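Local coordinates for protein beta-N-acetylhexosaminidase (Streptomyces plicatus, PDB 1JAK) that hydrolyses terminal N-acetylhexosamine residues from beta-linked glycosides, as a family 20 enzyme that works by substrate-assisted catalysis, at residues 131-136 against 142-147; 39-42 against 46-49; 66-69 against 75-78; 184-189 against 494-499. All blocks are in the same frame, centred on the assembly; numbering follows the deposited sequence.

From the N terminus the loops close one after another; none nests within another and none crosses. Contact 2 closes first, over the short turn between strand 41-42 and strand 49-50, and contact 3 follows at the end of helix 55-72, just before strand 78-79. Contact 1 then closes the loop leading from helix 116-129 into strand 145-153, which pairs with strand 41-42 of contact 2. Contact 4 is the long closure: from the turn after helix 173-184 it spans 304 residues, including seven of the eight barrel strands, to helix 493-499. A salt bridge from Glu135 to Arg185 joins contact 1 to contact 4, and so the N-terminal domain to the barrel.

Contact 1 (131-136 against 142-147); sequences PPAVEK and GPWLVA
Pro131 and Trp144 face each other with their CA atoms 6.7 Å apart, and the CA atoms of Ala133 and Gly142 lie at the same 6.7 Å. Residues 132-135 form a 3-10 turn. Opposite it, a cis peptide bond precedes Pro143, and Trp144 is the centre of an inverse gamma turn. No hydrogen bond crosses the contact; packing around one indole carries it. The benzo edge of Trp144 points at the 3-10 turn, with CZ3 3.5 Å from Val134 N, which lies near the ring plane and donates a backbone hydrogen bond to Pro131 O. CH2 of Trp144 touches Ala133 CB at 3.9 Å. The side chains of Pro131 and Trp144 cross at about a right angle, with Pro131 CG 3.8 Å from Trp144 CE3 and 3.3 Å from Pro143 O. A chi1 of -54° lays the indole beside its own backbone N, where CA of Gly142 stands 3.7 Å above the centre of the Trp144 ring. Around it, Ala71 and Thr72 of helix 55-72 touch the indole and the Tyr74 ring meets it steeply. Pro132 and Glu135 lean on helix 493-499; in the mixed sheet of the N-terminal domain Val146 pairs with Tyr41.

Contact 2 (39-42 against 46-49); sequences APYR and GTHI
Tyr41 and Thr47 meet through their side-chain ends, which approach from opposite directions across the turn that follows strand 41-42, in the N-terminal family 20 domain. A chi1 of 173° extends the Tyr41 ring away from its backbone N and out to Thr47. The segment 46-49 starts with Gly46, whose carbonyl O receives a weak, bent hydrogen bond from ND1 of His48 (2.8 Å, N-H...O angle 129°); this bond stays on the far side of the chain from Tyr41. Thr47 comes next and makes the contact. OG1 of Thr47 lies 3.1 Å from Tyr41 OH, within hydrogen-bonding distance, and stands oblique to the phenol ring. The methyl CG2 of Thr47 comes to 3.4 Å of the same Tyr41 OH, so both branches of the threonine border the phenol oxygen. The main partner of OG1 is Thr44 O, inside the turn. His48 then turns away and packs on Pro77. Ile49 starts strand 49-50; its side chain lies against Leu64 and Ala65 of helix 55-72, and its backbone pairs with Pro77 and Thr79. The contact is thus small and polar at its centre: two hydroxyls on buried residues lie close enough to hydrogen-bond, but the one Thr47 proton can also go to Thr44 O, so the link to Tyr41 is probably the weaker one.

Contact 3 (66-69 against 75-78); sequences DLLR and RLPV
Leu68 and Leu76 make the tight part of this contact: CB of Leu68 and CD1 of Leu76 are only 3.4 Å apart, closer than carbon atoms usually pack. Beside them Arg69 runs past Leu76 in the opposite direction, its chain extended from CG to NE, and grips two successive carbonyls. NE of Arg69 hydrogen-bonds to Arg75 O at 2.8 Å, bent to 132°, whereas NH2 of Arg69 hydrogen-bonds to Leu76 O at 2.8 Å and is straighter (155°), its donor standing above that carbonyl plane. Leu76 has a left-handed backbone (phi 49°), and both oxygens face the guanidinium. NH1 of Arg69 forms a longer salt bridge to Asp66 OD1 (3.5 Å), one helical turn back. A leucine in place of Arg69 would probably leave both carbonyls and Asp66 without this partner and let the 75-76 bend shift. The loose side is that of Arg75, an exposed residue whose CB points away from the helix; CB of Pro77 covers one face of its guanidinium. Within the N-terminal domain this joins the last turns of helix 55-72 to the entry of strand 78-79: Val78 rests on Asp62 and Ala65, Pro77 pairs with Ile49, and Leu68 reaches Leu130 and Val134.

Contact 4 (184-189 against 494-499); sequences ARYKYN and PYWEAA
Tyr186 and Trp496 join two backbones that stay well apart, the nearest CA atoms being those of Arg185 and Trp496 at 11.4 Å. The first segment belongs to the alpha/beta barrel: a type I turn from Ala184 to Lys187 leads from helix 173-184 toward strand 190-194, on the helix-to-strand side of the barrel. The second is helix 493-499, near the C terminus. Side chains bridge the gap. The indole of Trp496 has CG anti to its carbonyl carbon (chi1 -65°), and its NE1 reaches the phenol oxygen at the edge of the Tyr186 ring. NE1 of Trp496 donates to Tyr186 OH at 3.0 Å with an N-H...O angle of 152°. Both rings are buried, so the bond satisfies an indole N-H inside the protein. Phe463 and Phe503 meet the same indole edge-to-face, while Tyr186 also leans on Pro467 and Ala470 of helix 465-474. A leucine at Trp496 would probably leave the tyrosine hydroxyl without its donor and open a gap beside the two phenylalanines. To one side, Arg185 points its extended chain at the helix, and NH2 comes to 4.0 Å of Ala499 CB; that nitrogen's strong partner is Glu135, in a salt bridge. Arg185 CB also covers one face of the Tyr186 ring, 3.6 Å above its centre. The phenol oxygen of Tyr186 sits only 6° out of the indole plane of Trp496.

Contact 1 (131-136 against 142-147)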
loop_
_atom_site.group_PDB
_atom_site.type_symbol
_atom_site.label_atom_id
_atom_site.label_comp_id
_atom_site.label_asym_id
_atom_site.label_seq_id
_atom_site.Cartn_x
_atom_site.Cartn_y
_atom_site.Cartn_z
ATOM N N PRO A 131 1.110 13.397 20.949
ATOM C CA PRO A 131 0.389 12.414 21.771
ATOM C C PRO A 131 -0.836 11.796 21.099
ATOM O O PRO A 131 -1.386 12.358 20.154
ATOM C CB PRO A 131 0.023 13.216 23.015
ATOM C CG PRO A 131 -0.234 14.580 22.442
ATOM C CD PRO A 131 0.932 14.758 21.489
ATOM N N PRO A 132 -1.284 10.629 21.594
ATOM C CA PRO A 132 -2.446 9.907 21.059
ATOM C C PRO A 132 -3.696 10.774 20.925
ATOM O O PRO A 132 -4.526 10.546 20.048
ATOM C CB PRO A 132 -2.645 8.779 22.069
ATOM C CG PRO A 132 -1.260 8.515 22.560
ATOM C CD PRO A 132 -0.709 9.908 22.744
ATOM N N ALA A 133 -3.825 11.762 21.804
ATOM C CA ALA A 133 -4.979 12.655 21.787
ATOM C C ALA A 133 -5.138 13.357 20.440
ATOM O O ALA A 133 -6.226 13.822 20.101
ATOM C CB ALA A 133 -4.849 13.692 22.903
ATOM N N VAL A 134 -4.056 13.425 19.673
ATOM C CA VAL A 134 -4.087 14.085 18.371
ATOM C C VAL A 134 -5.058 13.396 17.404
ATOM O O VAL A 134 -5.489 13.991 16.410
ATOM C CB VAL A 134 -2.663 14.130 17.747
ATOM C CG1 VAL A 134 -2.259 12.751 17.242
ATOM C CG2 VAL A 134 -2.608 15.161 16.624
ATOM N N GLU A 135 -5.418 12.152 17.712
ATOM C CA GLU A 135 -6.328 11.372 16.874
ATOM C C GLU A 135 -7.808 11.676 17.116
ATOM O O GLU A 135 -8.661 11.277 16.323
ATOM C CB GLU A 135 -6.107 9.873 17.104
ATOM C CG GLU A 135 -4.716 9.348 16.768
ATOM C CD GLU A 135 -4.375 9.452 15.292
ATOM O OE1 GLU A 135 -5.304 9.517 14.456
ATOM O OE2 GLU A 135 -3.172 9.457 14.968
ATOM N N LYS A 136 -8.114 12.368 18.210
ATOM C CA LYS A 136 -9.501 12.690 18.552
ATOM C C LYS A 136 -10.142 13.719 17.619
ATOM O O LYS A 136 -9.450 14.501 16.969
ATOM C CB LYS A 136 -9.578 13.196 19.994
ATOM C CG LYS A 136 -9.008 12.226 21.022
ATOM C CD LYS A 136 -9.831 10.949 21.123
ATOM C CE LYS A 136 -11.236 11.234 21.637
ATOM N NZ LYS A 136 -12.018 9.986 21.856
ATOM N N GLY A 142 -4.394 18.376 25.409
ATOM C CA GLY A 142 -3.014 18.176 25.011
ATOM C C GLY A 142 -2.315 17.543 26.202
ATOM O O GLY A 142 -2.919 16.701 26.868
ATOM N N PRO A 143 -1.069 17.928 26.521
ATOM C CA PRO A 143 -0.215 18.927 25.864
ATOM C C PRO A 143 0.244 18.453 24.488
ATOM O O PRO A 143 0.468 17.260 24.285
ATOM C CB PRO A 143 0.970 19.064 26.823
ATOM C CG PRO A 143 0.452 18.542 28.130
ATOM C CD PRO A 143 -0.395 17.386 27.712
ATOM N N TRP A 144 0.401 19.388 23.557
ATOM C CA TRP A 144 0.837 19.054 22.203
ATOM C C TRP A 144 2.352 19.160 22.115
ATOM O O TRP A 144 2.897 20.041 21.452
ATOM C CB TRP A 144 0.155 19.991 21.203
ATOM C CG TRP A 144 -1.333 19.974 21.365
ATOM C CD1 TRP A 144 -2.133 21.013 21.755
ATOM C CD2 TRP A 144 -2.195 18.840 21.209
ATOM N NE1 TRP A 144 -3.439 20.592 21.856
ATOM C CE2 TRP A 144 -3.505 19.264 21.525
ATOM C CE3 TRP A 144 -1.985 17.505 20.834
ATOM C CZ2 TRP A 144 -4.603 18.399 21.478
ATOM C CZ3 TRP A 144 -3.077 16.645 20.788
ATOM C CH2 TRP A 144 -4.371 17.097 21.108
ATOM N N LEU A 145 3.024 18.232 22.791
ATOM C CA LEU A 145 4.477 18.196 22.851
ATOM C C LEU A 145 5.142 17.382 21.747
ATOM O O LEU A 145 4.630 16.344 21.327
ATOM C CB LEU A 145 4.912 17.634 24.206
ATOM C CG LEU A 145 4.482 18.429 25.438
ATOM C CD1 LEU A 145 4.712 17.602 26.698
ATOM C CD2 LEU A 145 5.259 19.731 25.490
ATOM N N VAL A 146 6.290 17.871 21.294
ATOM C CA VAL A 146 7.081 17.210 20.264
ATOM C C VAL A 146 8.517 17.149 20.777
ATOM O O VAL A 146 9.179 18.179 20.910
ATOM C CB VAL A 146 7.062 17.997 18.937
ATOM C CG1 VAL A 146 7.874 17.252 17.879
ATOM C CG2 VAL A 146 5.627 18.194 18.472
ATOM N N ALA A 147 8.987 15.941 21.071
ATOM C CA ALA A 147 10.340 15.742 21.583
ATOM C C ALA A 147 11.373 16.597 20.850
ATOM O O ALA A 147 11.307 16.771 19.633
ATOM C CB ALA A 147 10.719 14.268 21.488
#

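Contact 2 (39-42 against 46-49)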
loop_
_atom_site.group_PDB
_atom_site.type_symbol
_atom_site.label_atom_id
_atom_site.label_comp_id
_atom_site.label_asym_id
_atom_site.label_seq_id
_atom_site.Cartn_x
_atom_site.Cartn_y
_atom_site.Cartn_z
ATOM N N ALA A 39 15.048 20.844 24.809
ATOM C CA ALA A 39 13.651 20.869 25.210
ATOM C C ALA A 39 12.756 20.621 24.004
ATOM O O ALA A 39 13.155 20.844 22.865
ATOM C CB ALA A 39 13.317 22.211 25.844
ATOM N N PRO A 40 11.525 20.160 24.244
ATOM C CA PRO A 40 10.590 19.887 23.153
ATOM C C PRO A 40 9.898 21.145 22.661
ATOM O O PRO A 40 10.078 22.232 23.220
ATOM C CB PRO A 40 9.601 18.934 23.800
ATOM C CG PRO A 40 9.484 19.515 25.179
ATOM C CD PRO A 40 10.936 19.781 25.542
ATOM N N TYR A 41 9.118 20.993 21.597
ATOM C CA TYR A 41 8.338 22.099 21.074
ATOM C C TYR A 41 6.937 21.825 21.582
ATOM O O TYR A 41 6.565 20.669 21.807
ATOM C CB TYR A 41 8.313 22.115 19.544
ATOM C CG TYR A 41 7.371 23.168 18.992
ATOM C CD1 TYR A 41 7.580 24.523 19.258
ATOM C CD2 TYR A 41 6.254 22.812 18.235
ATOM C CE1 TYR A 41 6.700 25.498 18.785
ATOM C CE2 TYR A 41 5.367 23.780 17.757
ATOM C CZ TYR A 41 5.596 25.120 18.038
ATOM O OH TYR A 41 4.722 26.082 17.580
ATOM N N ARG A 42 6.158 22.880 21.772
ATOM C CA ARG A 42 4.798 22.721 22.244
ATOM C C ARG A 42 3.893 23.545 21.348
ATOM O O ARG A 42 4.056 24.760 21.245
ATOM C CB ARG A 42 4.677 23.218 23.685
ATOM C CG ARG A 42 3.376 22.849 24.371
ATOM C CD ARG A 42 3.159 23.733 25.587
ATOM N NE ARG A 42 2.208 23.168 26.536
ATOM C CZ ARG A 42 2.554 22.452 27.602
ATOM N NH1 ARG A 42 3.834 22.211 27.859
ATOM N NH2 ARG A 42 1.619 21.989 28.421
ATOM N N GLY A 46 -1.913 29.790 19.188
ATOM C CA GLY A 46 -1.537 30.717 18.133
ATOM C C GLY A 46 -0.529 30.219 17.114
ATOM O O GLY A 46 -0.043 30.993 16.291
ATOM N N THR A 47 -0.218 28.931 17.147
ATOM C CA THR A 47 0.758 28.388 16.210
ATOM C C THR A 47 0.323 28.487 14.753
ATOM O O THR A 47 -0.797 28.118 14.396
ATOM C CB THR A 47 1.081 26.914 16.527
ATOM O OG1 THR A 47 1.716 26.829 17.809
ATOM C CG2 THR A 47 2.016 26.332 15.466
ATOM N N HIS A 48 1.226 28.997 13.921
ATOM C CA HIS A 48 0.992 29.139 12.488
ATOM C C HIS A 48 1.822 28.082 11.767
ATOM O O HIS A 48 2.857 27.649 12.272
ATOM C CB HIS A 48 1.453 30.516 11.999
ATOM C CG HIS A 48 0.543 31.640 12.382
ATOM N ND1 HIS A 48 -0.196 31.640 13.545
ATOM C CD2 HIS A 48 0.281 32.820 11.771
ATOM C CE1 HIS A 48 -0.874 32.771 13.634
ATOM N NE2 HIS A 48 -0.602 33.504 12.571
ATOM N N ILE A 49 1.356 27.663 10.595
ATOM C CA ILE A 49 2.085 26.698 9.783
ATOM C C ILE A 49 2.633 27.508 8.613
ATOM O O ILE A 49 1.880 27.953 7.747
ATOM C CB ILE A 49 1.164 25.576 9.261
ATOM C CG1 ILE A 49 0.722 24.691 10.431
ATOM C CG2 ILE A 49 1.894 24.738 8.215
ATOM C CD1 ILE A 49 -0.376 23.709 10.079
#

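Contact 3 (66-69 against 75-78)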
loop_
_atom_site.group_PDB
_atom_site.type_symbol
_atom_site.label_atom_id
_atom_site.label_comp_id
_atom_site.label_asym_id
_atom_site.label_seq_id
_atom_site.Cartn_x
_atom_site.Cartn_y
_atom_site.Cartn_z
ATOM N N ASP A 66 -5.312 20.240 8.620
ATOM C CA ASP A 66 -6.517 19.417 8.690
ATOM C C ASP A 66 -6.367 18.263 9.683
ATOM O O ASP A 66 -7.329 17.883 10.350
ATOM C CB ASP A 66 -6.881 18.857 7.309
ATOM C CG ASP A 66 -7.457 19.914 6.379
ATOM O OD1 ASP A 66 -7.856 20.992 6.869
ATOM O OD2 ASP A 66 -7.523 19.660 5.156
ATOM N N LEU A 67 -5.167 17.698 9.777
ATOM C CA LEU A 67 -4.928 16.599 10.708
ATOM C C LEU A 67 -4.933 17.061 12.159
ATOM O O LEU A 67 -5.353 16.321 13.048
ATOM C CB LEU A 67 -3.574 15.931 10.438
ATOM C CG LEU A 67 -3.365 15.038 9.219
ATOM C CD1 LEU A 67 -1.910 14.596 9.175
ATOM C CD2 LEU A 67 -4.287 13.830 9.297
ATOM N N LEU A 68 -4.472 18.284 12.395
ATOM C CA LEU A 68 -4.367 18.803 13.756
ATOM C C LEU A 68 -5.534 19.619 14.307
ATOM O O LEU A 68 -5.771 19.621 15.517
ATOM C CB LEU A 68 -3.093 19.645 13.881
ATOM C CG LEU A 68 -1.765 18.976 13.520
ATOM C CD1 LEU A 68 -0.621 19.960 13.739
ATOM C CD2 LEU A 68 -1.569 17.735 14.367
ATOM N N ARG A 69 -6.260 20.307 13.436
ATOM C CA ARG A 69 -7.358 21.157 13.886
ATOM C C ARG A 69 -8.429 20.534 14.785
ATOM O O ARG A 69 -8.797 21.124 15.802
ATOM C CB ARG A 69 -8.007 21.845 12.678
ATOM C CG ARG A 69 -7.145 22.984 12.116
ATOM C CD ARG A 69 -7.665 23.525 10.788
ATOM N NE ARG A 69 -6.757 24.529 10.231
ATOM C CZ ARG A 69 -6.711 24.868 8.946
ATOM N NH1 ARG A 69 -7.523 24.281 8.078
ATOM N NH2 ARG A 69 -5.853 25.794 8.526
ATOM N N ARG A 75 -6.761 27.209 15.287
ATOM C CA ARG A 75 -6.980 27.725 13.940
ATOM C C ARG A 75 -5.940 27.154 12.977
ATOM O O ARG A 75 -6.277 26.700 11.883
ATOM C CB ARG A 75 -6.884 29.251 13.940
ATOM C CG ARG A 75 -7.173 29.883 12.589
ATOM C CD ARG A 75 -6.771 31.350 12.563
ATOM N NE ARG A 75 -6.977 31.934 11.240
ATOM C CZ ARG A 75 -6.440 33.080 10.835
ATOM N NH1 ARG A 75 -5.658 33.777 11.650
ATOM N NH2 ARG A 75 -6.681 33.528 9.610
ATOM N N LEU A 76 -4.678 27.192 13.392
ATOM C CA LEU A 76 -3.570 26.676 12.592
ATOM C C LEU A 76 -3.589 27.176 11.152
ATOM O O LEU A 76 -3.686 26.391 10.209
ATOM C CB LEU A 76 -3.588 25.145 12.604
ATOM C CG LEU A 76 -3.291 24.509 13.964
ATOM C CD1 LEU A 76 -3.644 23.032 13.927
ATOM C CD2 LEU A 76 -1.827 24.712 14.315
ATOM N N PRO A 77 -3.488 28.498 10.962
ATOM C CA PRO A 77 -3.500 29.049 9.605
ATOM C C PRO A 77 -2.246 28.647 8.833
ATOM O O PRO A 77 -1.170 28.508 9.415
ATOM C CB PRO A 77 -3.567 30.551 9.852
ATOM C CG PRO A 77 -2.755 30.706 11.100
ATOM C CD PRO A 77 -3.243 29.556 11.959
ATOM N N VAL A 78 -2.398 28.446 7.528
ATOM C CA VAL A 78 -1.280 28.083 6.661
ATOM C C VAL A 78 -0.924 29.343 5.875
ATOM O O VAL A 78 -1.746 29.873 5.128
ATOM C CB VAL A 78 -1.670 26.943 5.697
ATOM C CG1 VAL A 78 -0.506 26.615 4.763
ATOM C CG2 VAL A 78 -2.060 25.713 6.500
#

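Contact 4 (184-189 against 494-499)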
loop_
_atom_site.group_PDB
_atom_site.type_symbol
_atom_site.label_atom_id
_atom_site.label_comp_id
_atom_site.label_asym_id
_atom_site.label_seq_id
_atom_site.Cartn_x
_atom_site.Cartn_y
_atom_site.Cartn_z
ATOM N N ALA A 184 -1.100 5.761 4.464
ATOM C CA ALA A 184 -0.305 6.983 4.379
ATOM C C ALA A 184 0.475 7.239 5.668
ATOM O O ALA A 184 1.540 7.853 5.648
ATOM C CB ALA A 184 -1.212 8.172 4.073
ATOM N N ARG A 185 -0.055 6.758 6.787
ATOM C CA ARG A 185 0.589 6.943 8.084
ATOM C C ARG A 185 1.998 6.381 8.151
ATOM O O ARG A 185 2.834 6.881 8.900
ATOM C CB ARG A 185 -0.218 6.256 9.192
ATOM C CG ARG A 185 -1.547 6.900 9.537
ATOM C CD ARG A 185 -2.352 5.977 10.452
ATOM N NE ARG A 185 -3.620 6.583 10.853
ATOM C CZ ARG A 185 -3.774 7.363 11.919
ATOM N NH1 ARG A 185 -2.741 7.630 12.710
ATOM N NH2 ARG A 185 -4.961 7.895 12.185
ATOM N N TYR A 186 2.261 5.346 7.362
ATOM C CA TYR A 186 3.552 4.677 7.423
ATOM C C TYR A 186 4.497 4.849 6.240
ATOM O O TYR A 186 5.392 4.034 6.017
ATOM C CB TYR A 186 3.295 3.199 7.733
ATOM C CG TYR A 186 2.365 3.065 8.919
ATOM C CD1 TYR A 186 2.772 3.467 10.193
ATOM C CD2 TYR A 186 1.040 2.668 8.749
ATOM C CE1 TYR A 186 1.880 3.488 11.264
ATOM C CE2 TYR A 186 0.135 2.686 9.818
ATOM C CZ TYR A 186 0.563 3.102 11.069
ATOM O OH TYR A 186 -0.327 3.165 12.120
ATOM N N LYS A 187 4.283 5.920 5.488
ATOM C CA LYS A 187 5.134 6.267 4.363
ATOM C C LYS A 187 5.128 5.329 3.157
ATOM O O LYS A 187 6.093 5.288 2.398
ATOM C CB LYS A 187 6.572 6.487 4.864
ATOM C CG LYS A 187 6.673 7.542 5.979
ATOM C CD LYS A 187 8.126 7.842 6.347
ATOM C CE LYS A 187 8.242 8.911 7.442
ATOM N NZ LYS A 187 7.857 8.409 8.797
ATOM N N TYR A 188 4.051 4.566 2.988
ATOM C CA TYR A 188 3.932 3.708 1.812
ATOM C C TYR A 188 3.852 4.718 0.672
ATOM O O TYR A 188 3.353 5.826 0.875
ATOM C CB TYR A 188 2.625 2.911 1.856
ATOM C CG TYR A 188 2.680 1.648 2.679
ATOM C CD1 TYR A 188 3.220 0.474 2.148
ATOM C CD2 TYR A 188 2.180 1.616 3.981
ATOM C CE1 TYR A 188 3.257 -0.703 2.896
ATOM C CE2 TYR A 188 2.213 0.445 4.738
ATOM C CZ TYR A 188 2.752 -0.712 4.186
ATOM O OH TYR A 188 2.777 -1.878 4.918
ATOM N N ASN A 189 4.330 4.362 -0.519
ATOM C CA ASN A 189 4.263 5.303 -1.632
ATOM C C ASN A 189 3.564 4.761 -2.873
ATOM O O ASN A 189 3.480 5.439 -3.900
ATOM C CB ASN A 189 5.665 5.827 -1.985
ATOM C CG ASN A 189 6.596 4.747 -2.504
ATOM O OD1 ASN A 189 6.227 3.573 -2.615
ATOM N ND2 ASN A 189 7.820 5.146 -2.830
ATOM N N PRO A 494 -2.561 3.301 21.993
ATOM C CA PRO A 494 -3.420 4.438 22.340
ATOM C C PRO A 494 -3.819 5.307 21.150
ATOM O O PRO A 494 -4.891 5.911 21.152
ATOM C CB PRO A 494 -2.593 5.190 23.382
ATOM C CG PRO A 494 -1.185 4.876 22.991
ATOM C CD PRO A 494 -1.254 3.405 22.663
ATOM N N TYR A 495 -2.958 5.372 20.138
ATOM C CA TYR A 495 -3.260 6.156 18.947
ATOM C C TYR A 495 -4.383 5.485 18.158
ATOM O O TYR A 495 -5.332 6.138 17.725
ATOM C CB TYR A 495 -2.023 6.287 18.050
ATOM C CG TYR A 495 -0.907 7.116 18.647
ATOM C CD1 TYR A 495 -0.079 6.594 19.639
ATOM C CD2 TYR A 495 -0.692 8.430 18.231
ATOM C CE1 TYR A 495 0.939 7.357 20.206
ATOM C CE2 TYR A 495 0.324 9.206 18.790
ATOM C CZ TYR A 495 1.133 8.661 19.778
ATOM O OH TYR A 495 2.133 9.419 20.345
ATOM N N TRP A 496 -4.277 4.172 17.976
ATOM C CA TRP A 496 -5.295 3.449 17.232
ATOM C C TRP A 496 -6.635 3.474 17.957
ATOM O O TRP A 496 -7.684 3.620 17.331
ATOM C CB TRP A 496 -4.832 2.015 16.965
ATOM C CG TRP A 496 -3.624 1.975 16.071
ATOM C CD1 TRP A 496 -3.265 2.915 15.142
ATOM C CD2 TRP A 496 -2.650 0.929 15.978
ATOM N NE1 TRP A 496 -2.131 2.518 14.478
ATOM C CE2 TRP A 496 -1.732 1.302 14.969
ATOM C CE3 TRP A 496 -2.464 -0.287 16.648
ATOM C CZ2 TRP A 496 -0.642 0.500 14.613
ATOM C CZ3 TRP A 496 -1.376 -1.087 16.292
ATOM C CH2 TRP A 496 -0.482 -0.687 15.282
ATOM N N GLU A 497 -6.597 3.344 19.279
ATOM C CA GLU A 497 -7.817 3.381 20.079
ATOM C C GLU A 497 -8.497 4.737 19.914
ATOM O O GLU A 497 -9.703 4.815 19.686
ATOM C CB GLU A 497 -7.485 3.139 21.555
ATOM C CG GLU A 497 -7.119 1.697 21.873
ATOM C CD GLU A 497 -6.571 1.529 23.276
ATOM O OE1 GLU A 497 -6.893 2.365 24.147
ATOM O OE2 GLU A 497 -5.828 0.551 23.509
ATOM N N ALA A 498 -7.713 5.804 20.021
ATOM C CA ALA A 498 -8.239 7.156 19.883
ATOM C C ALA A 498 -8.757 7.421 18.471
ATOM O O ALA A 498 -9.709 8.183 18.283
ATOM C CB ALA A 498 -7.159 8.173 20.245
ATOM N N ALA A 499 -8.137 6.781 17.481
ATOM C CA ALA A 499 -8.521 6.956 16.082
ATOM C C ALA A 499 -9.653 6.030 15.636
ATOM O O ALA A 499 -10.182 6.177 14.533
ATOM C CB ALA A 499 -7.303 6.746 15.184
#